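Local coordinates for uncharacterized conserved protein (Staphylococcus epidermidis, PDB 3FRM) that is of unknown function but carries a GNAT-type acetyltransferase domain, so it may transfer an acyl group to a substrate not yet identified, at residues Y13-K18 with Y37-W42; N51-D56 with L93-G98. One frame throughout, in Å; residues are numbered along the deposited sequence.

Contacts 1 and 2 both lie in the N-terminal part of the chain, within one domain family of unknown function in the acetyltransferase clan, and the first is complete along the chain before the second begins. Their centres are about 18 Å apart. Contact 1 joins the lead-in to strand 17-21, outermost in the sheet within this chain, with the turn before strand 41-44; contact 2 packs helix 50-66, the next element, against the entry to strand 96-105 of the same mixed sheet. Segments 37-42 and 51-56 touch where Trp42 CZ3 lies 3.3 Å from Asp56 CG, through residues outside both interfaces. The bound sodium ion belongs to neither contact: the Asp15 side chain is about 11 Å from it.

Contact 1. Residues Y13-K18 with Y37-W42; sequences YIDGNK and YASNTW
Ser39 sets its side chain against the carbonyl oxygen of Asp15 and its own carbonyl against Gly16, and the interface is small, with 150 Å² buried over both sides. The nearest approach is polar to apolar: Asp15 O lies 3.1 Å from Ser39 CB. The hydroxyl is close as well, with Ser39 OG 3.2 Å from Asp15 O. In Ser39, OG stands anti to the carbonyl carbon (chi1 -37°), which places it beside the backbone N and near Asp15 O. The carboxylate of Asp15 is less engaged, its OD1 lying 4.1 Å from Ser39 OG.

Backbone packing continues through Gly16, whose CA is 3.9 Å from Ser39 O. The CA atoms of Gly16 and Ser39, 4.4 Å apart, form the nearest such pair across the segments. At the margin, the CG2 branch of Ile14 lies 4.0 Å from Ala38 O, while the end of the side chain leads away from 37-42; Ile14 also touches Tyr28 of strand 25-29.

Bonds within 13-18 hold the bend. Asp15 is the centre of an inverse gamma turn, with a weak bond from Gly16 N to Ile14 O. Its carboxylate accepts a bond from Tyr13 OH to Asp15 OD2 (2.9 Å), which meets the oxygen on its anti side, 25° out of the carboxylate plane. Leu30 touches the side chains of both Asp15 and Ser39, bringing the intervening chain into the contact. Strands 17-21, 25-29 and 41-44, consecutive in the chain and antiparallel neighbours, form a beta meander at one end of the mixed sheet, and the contact pairs the chain leading into its first strand with the chain leading into its third.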
loop_
_atom_site.group_PDB
_atom_site.type_symbol
_atom_site.label_atom_id
_atom_site.label_comp_id
_atom_site.label_asym_id
_atom_site.label_seq_id
_atom_site.Cartn_x
_atom_site.Cartn_y
_atom_site.Cartn_z
ATOM N N TYR A 13 -16.901 10.193 -6.997
ATOM C CA TYR A 13 -16.986 11.309 -7.865
ATOM C C TYR A 13 -15.990 11.141 -9.044
ATOM O O TYR A 13 -14.935 10.568 -8.877
ATOM C CB TYR A 13 -16.665 12.547 -7.033
ATOM C CG TYR A 13 -16.637 13.778 -7.829
ATOM C CD1 TYR A 13 -17.789 14.542 -7.983
ATOM C CD2 TYR A 13 -15.455 14.191 -8.474
ATOM C CE1 TYR A 13 -17.782 15.711 -8.779
ATOM C CE2 TYR A 13 -15.432 15.339 -9.257
ATOM C CZ TYR A 13 -16.598 16.098 -9.410
ATOM O OH TYR A 13 -16.588 17.239 -10.173
ATOM N N ILE A 14 -16.328 11.636 -10.225
ATOM C CA ILE A 14 -15.344 11.704 -11.330
ATOM C C ILE A 14 -15.336 13.130 -11.839
ATOM O O ILE A 14 -16.380 13.702 -12.109
ATOM C CB ILE A 14 -15.696 10.776 -12.515
ATOM C CG1 ILE A 14 -15.821 9.311 -12.078
ATOM C CG2 ILE A 14 -14.664 10.882 -13.678
ATOM C CD1 ILE A 14 -17.196 8.792 -12.253
ATOM N N ASP A 15 -14.178 13.743 -11.977
ATOM C CA ASP A 15 -14.229 15.099 -12.477
ATOM C C ASP A 15 -14.106 15.199 -13.979
ATOM O O ASP A 15 -13.260 15.940 -14.501
ATOM C CB ASP A 15 -13.230 16.030 -11.823
ATOM C CG ASP A 15 -13.431 17.458 -12.289
ATOM O OD1 ASP A 15 -12.464 18.116 -12.782
ATOM O OD2 ASP A 15 -14.623 17.878 -12.221
ATOM N N GLY A 16 -14.961 14.481 -14.692
ATOM C CA GLY A 16 -15.092 14.803 -16.096
ATOM C C GLY A 16 -16.517 15.161 -16.440
ATOM O O GLY A 16 -17.415 15.047 -15.600
ATOM N N ASN A 17 -16.699 15.588 -17.682
ATOM C CA ASN A 17 -17.985 15.612 -18.297
ATOM C C ASN A 17 -18.206 14.226 -18.826
ATOM O O ASN A 17 -17.341 13.674 -19.510
ATOM C CB ASN A 17 -18.008 16.568 -19.492
ATOM C CG ASN A 17 -17.530 17.962 -19.144
ATOM O OD1 ASN A 17 -17.302 18.768 -20.041
ATOM N ND2 ASN A 17 -17.349 18.254 -17.850
ATOM N N LYS A 18 -19.366 13.664 -18.507
ATOM C CA LYS A 18 -19.794 12.402 -19.071
ATOM C C LYS A 18 -20.272 12.656 -20.477
ATOM O O LYS A 18 -21.247 13.338 -20.660
ATOM C CB LYS A 18 -20.960 11.902 -18.297
ATOM C CG LYS A 18 -21.024 10.417 -18.209
ATOM C CD LYS A 18 -21.848 10.054 -16.982
ATOM C CE LYS A 18 -23.316 10.056 -17.316
ATOM N NZ LYS A 18 -24.057 10.214 -16.048
ATOM N N TYR A 37 -5.234 13.476 -16.563
ATOM C CA TYR A 37 -5.492 12.065 -16.854
ATOM C C TYR A 37 -6.772 11.557 -16.213
ATOM O O TYR A 37 -7.481 10.793 -16.851
ATOM C CB TYR A 37 -4.341 11.176 -16.412
ATOM C CG TYR A 37 -3.042 11.470 -17.107
ATOM C CD1 TYR A 37 -3.024 12.107 -18.307
ATOM C CD2 TYR A 37 -1.829 11.075 -16.562
ATOM C CE1 TYR A 37 -1.836 12.392 -18.954
ATOM C CE2 TYR A 37 -0.615 11.297 -17.227
ATOM C CZ TYR A 37 -0.636 11.974 -18.406
ATOM O OH TYR A 37 0.536 12.219 -19.086
ATOM N N ALA A 38 -7.082 11.956 -14.974
ATOM C CA ALA A 38 -8.305 11.468 -14.283
ATOM C C ALA A 38 -9.683 11.978 -14.813
ATOM O O ALA A 38 -10.740 11.394 -14.459
ATOM C CB ALA A 38 -8.213 11.686 -12.693
ATOM N N SER A 39 -9.677 13.072 -15.590
ATOM C CA SER A 39 -10.876 13.646 -16.179
ATOM C C SER A 39 -11.055 13.183 -17.631
ATOM O O SER A 39 -12.047 13.537 -18.260
ATOM C CB SER A 39 -10.774 15.170 -16.184
ATOM O OG SER A 39 -10.136 15.642 -15.020
ATOM N N ASN A 40 -10.095 12.442 -18.179
ATOM C CA ASN A 40 -10.168 12.006 -19.559
ATOM C C ASN A 40 -9.968 10.484 -19.691
ATOM O O ASN A 40 -8.856 9.974 -19.833
ATOM C CB ASN A 40 -9.198 12.805 -20.442
ATOM C CG ASN A 40 -9.496 14.348 -20.454
ATOM O OD1 ASN A 40 -10.378 14.808 -21.180
ATOM N ND2 ASN A 40 -8.714 15.136 -19.695
ATOM N N THR A 41 -11.052 9.736 -19.665
ATOM C CA THR A 41 -10.892 8.314 -19.485
ATOM C C THR A 41 -12.192 7.573 -19.792
ATOM O O THR A 41 -13.266 8.159 -19.815
ATOM C CB THR A 41 -10.400 8.022 -18.008
ATOM O OG1 THR A 41 -9.812 6.705 -17.927
ATOM C CG2 THR A 41 -11.519 8.197 -16.980
ATOM N N TRP A 42 -12.071 6.273 -20.033
ATOM C CA TRP A 42 -13.187 5.411 -20.187
ATOM C C TRP A 42 -13.373 4.593 -18.894
ATOM O O TRP A 42 -12.414 4.013 -18.416
ATOM C CB TRP A 42 -12.893 4.416 -21.304
ATOM C CG TRP A 42 -13.159 4.869 -22.644
ATOM C CD1 TRP A 42 -12.817 6.103 -23.209
ATOM C CD2 TRP A 42 -13.713 4.084 -23.699
ATOM N NE1 TRP A 42 -13.184 6.115 -24.544
ATOM C CE2 TRP A 42 -13.717 4.894 -24.874
ATOM C CE3 TRP A 42 -14.201 2.785 -23.772
ATOM C CZ2 TRP A 42 -14.216 4.442 -26.094
ATOM C CZ3 TRP A 42 -14.696 2.349 -24.989
ATOM C CH2 TRP A 42 -14.715 3.181 -26.126
#

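Contact 2. Residues N51-D56 with L93-G98; sequences NQWLKD and LGFQIG
Helix residues Trp53 and Leu54 face the bend that leads from helix 84-92 into strand 96-105, and the backbones stay well apart: the closest CA atoms, those of Leu54 and Leu93, are 10.3 Å from each other. Within 51-56 two successive i+4 bonds mark the helix, Lys55 N to Asn51 O (3.3 Å) and Asp56 N to Gln52 O (2.9 Å). In the other segment Leu93 is the first residue to leave helical geometry, and Gly94, with a positive phi of 76°, turns the chain toward the strand. Side chains therefore bridge the gap, burying 141 Å² over both sides.

The principal link is an edge-to-face aromatic pair. Trp53 directs the edge of its six-membered ring at the face of Phe95, with centroids 5.2 Å apart and planes inclined at 63°. Trp53 CH2 is 3.6 Å from Phe95 CE2, and Trp53 CZ2 lies 3.6 Å above the Phe95 plane, offset toward the rim. Having CG anti to the backbone N (chi1 -175°) carries the indole across to 93-98, to meet Phe95 coming from the opposite direction.

Leu93 adds a methyl beside the pair. Its CD1 approaches the indole obliquely, 3.7 Å from Trp53 CZ3. The same methyl is 4.5 Å from Leu54 CD1, a looser contact at the margin.

Other elements extend this apolar cluster: Trp53 packs on Leu86 and Ile90 of helix 84-92, while Phe95 touches Leu72. Helix 50-66 thus packs, through a T-shaped Trp-Phe pair, on the connection between helix 84-92 and strand 96-105, and Trp53 reaches the sheet of this alpha/beta fold through Ile249 and a second edge-to-face pair with Phe74.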
loop_
_atom_site.group_PDB
_atom_site.type_symbol
_atom_site.label_atom_id
_atom_site.label_comp_id
_atom_site.label_asym_id
_atom_site.label_seq_id
_atom_site.Cartn_x
_atom_site.Cartn_y
_atom_site.Cartn_z
ATOM N N ASN A 51 -10.709 -8.024 -28.516
ATOM C CA ASN A 51 -11.017 -7.361 -29.811
ATOM C C ASN A 51 -11.789 -6.069 -29.665
ATOM O O ASN A 51 -11.500 -5.116 -30.345
ATOM C CB ASN A 51 -11.845 -8.284 -30.704
ATOM C CG ASN A 51 -11.096 -9.531 -31.105
ATOM O OD1 ASN A 51 -9.911 -9.466 -31.422
ATOM N ND2 ASN A 51 -11.794 -10.686 -31.132
ATOM N N GLN A 52 -12.795 -6.085 -28.788
ATOM C CA GLN A 52 -13.508 -4.895 -28.380
ATOM C C GLN A 52 -12.523 -3.849 -27.888
ATOM O O GLN A 52 -12.558 -2.709 -28.331
ATOM C CB GLN A 52 -14.424 -5.201 -27.209
ATOM C CG GLN A 52 -15.889 -5.138 -27.465
ATOM C CD GLN A 52 -16.402 -3.910 -28.221
ATOM O OE1 GLN A 52 -17.555 -3.902 -28.641
ATOM N NE2 GLN A 52 -15.581 -2.886 -28.387
ATOM N N TRP A 53 -11.650 -4.252 -26.967
ATOM C CA TRP A 53 -10.682 -3.334 -26.376
ATOM C C TRP A 53 -9.815 -2.645 -27.412
ATOM O O TRP A 53 -9.504 -1.457 -27.253
ATOM C CB TRP A 53 -9.813 -4.000 -25.258
ATOM C CG TRP A 53 -8.894 -2.993 -24.567
ATOM C CD1 TRP A 53 -9.289 -1.916 -23.804
ATOM C CD2 TRP A 53 -7.455 -2.929 -24.623
ATOM N NE1 TRP A 53 -8.188 -1.208 -23.377
ATOM C CE2 TRP A 53 -7.056 -1.810 -23.856
ATOM C CE3 TRP A 53 -6.471 -3.728 -25.212
ATOM C CZ2 TRP A 53 -5.709 -1.435 -23.693
ATOM C CZ3 TRP A 53 -5.132 -3.376 -25.039
ATOM C CH2 TRP A 53 -4.762 -2.222 -24.267
ATOM N N LEU A 54 -9.446 -3.371 -28.469
ATOM C CA LEU A 54 -8.634 -2.796 -29.579
ATOM C C LEU A 54 -9.354 -1.689 -30.328
ATOM O O LEU A 54 -8.771 -0.625 -30.684
ATOM C CB LEU A 54 -8.254 -3.894 -30.580
ATOM C CG LEU A 54 -6.875 -4.529 -30.441
ATOM C CD1 LEU A 54 -6.247 -4.368 -29.074
ATOM C CD2 LEU A 54 -6.915 -6.010 -30.855
ATOM N N LYS A 55 -10.631 -1.973 -30.578
ATOM C CA LYS A 55 -11.538 -1.028 -31.182
ATOM C C LYS A 55 -11.719 0.184 -30.282
ATOM O O LYS A 55 -11.732 1.293 -30.786
ATOM C CB LYS A 55 -12.878 -1.705 -31.478
ATOM C CG LYS A 55 -12.869 -2.543 -32.762
ATOM C CD LYS A 55 -13.971 -3.562 -32.783
ATOM C CE LYS A 55 -13.685 -4.587 -33.869
ATOM N NZ LYS A 55 -14.337 -5.933 -33.583
ATOM N N ASP A 56 -11.765 -0.021 -28.964
ATOM C CA ASP A 56 -11.999 1.066 -28.016
ATOM C C ASP A 56 -10.735 1.921 -27.896
ATOM O O ASP A 56 -10.791 3.146 -27.701
ATOM C CB ASP A 56 -12.406 0.521 -26.655
ATOM C CG ASP A 56 -13.726 -0.273 -26.685
ATOM O OD1 ASP A 56 -14.540 -0.124 -27.614
ATOM O OD2 ASP A 56 -13.979 -1.037 -25.725
ATOM N N LEU A 93 1.097 -3.449 -25.337
ATOM C CA LEU A 93 0.909 -2.106 -25.872
ATOM C C LEU A 93 1.524 -1.011 -24.948
ATOM O O LEU A 93 1.386 0.199 -25.189
ATOM C CB LEU A 93 -0.577 -1.884 -26.192
ATOM C CG LEU A 93 -1.119 -2.711 -27.387
ATOM C CD1 LEU A 93 -2.563 -2.359 -27.549
ATOM C CD2 LEU A 93 -0.355 -2.458 -28.745
ATOM N N GLY A 94 2.222 -1.451 -23.907
ATOM C CA GLY A 94 2.976 -0.571 -23.072
ATOM C C GLY A 94 2.122 0.233 -22.104
ATOM O O GLY A 94 2.393 1.444 -21.918
ATOM N N PHE A 95 1.084 -0.387 -21.521
ATOM C CA PHE A 95 0.251 0.266 -20.481
ATOM C C PHE A 95 0.808 -0.028 -19.111
ATOM O O PHE A 95 1.434 -1.046 -18.936
ATOM C CB PHE A 95 -1.212 -0.260 -20.496
ATOM C CG PHE A 95 -2.091 0.397 -21.516
ATOM C CD1 PHE A 95 -2.976 1.391 -21.133
ATOM C CD2 PHE A 95 -1.968 0.075 -22.879
ATOM C CE1 PHE A 95 -3.769 2.054 -22.083
ATOM C CE2 PHE A 95 -2.756 0.733 -23.877
ATOM C CZ PHE A 95 -3.669 1.715 -23.478
ATOM N N GLN A 96 0.584 0.870 -18.156
ATOM C CA GLN A 96 0.788 0.603 -16.753
ATOM C C GLN A 96 -0.517 0.030 -16.178
ATOM O O GLN A 96 -1.598 0.599 -16.392
ATOM C CB GLN A 96 1.038 1.900 -16.013
ATOM C CG GLN A 96 2.090 2.879 -16.564
ATOM C CD GLN A 96 1.939 4.299 -15.900
ATOM O OE1 GLN A 96 1.392 4.428 -14.777
ATOM N NE2 GLN A 96 2.385 5.349 -16.604
ATOM N N ILE A 97 -0.420 -1.037 -15.395
ATOM C CA ILE A 97 -1.595 -1.660 -14.784
ATOM C C ILE A 97 -1.624 -1.323 -13.324
ATOM O O ILE A 97 -0.607 -1.433 -12.673
ATOM C CB ILE A 97 -1.532 -3.157 -14.934
ATOM C CG1 ILE A 97 -1.386 -3.472 -16.411
ATOM C CG2 ILE A 97 -2.799 -3.834 -14.408
ATOM C CD1 ILE A 97 -1.410 -4.983 -16.748
ATOM N N GLY A 98 -2.765 -0.909 -12.780
ATOM C CA GLY A 98 -2.837 -0.721 -11.360
ATOM C C GLY A 98 -4.210 -1.094 -10.836
ATOM O O GLY A 98 -5.053 -1.540 -11.593
#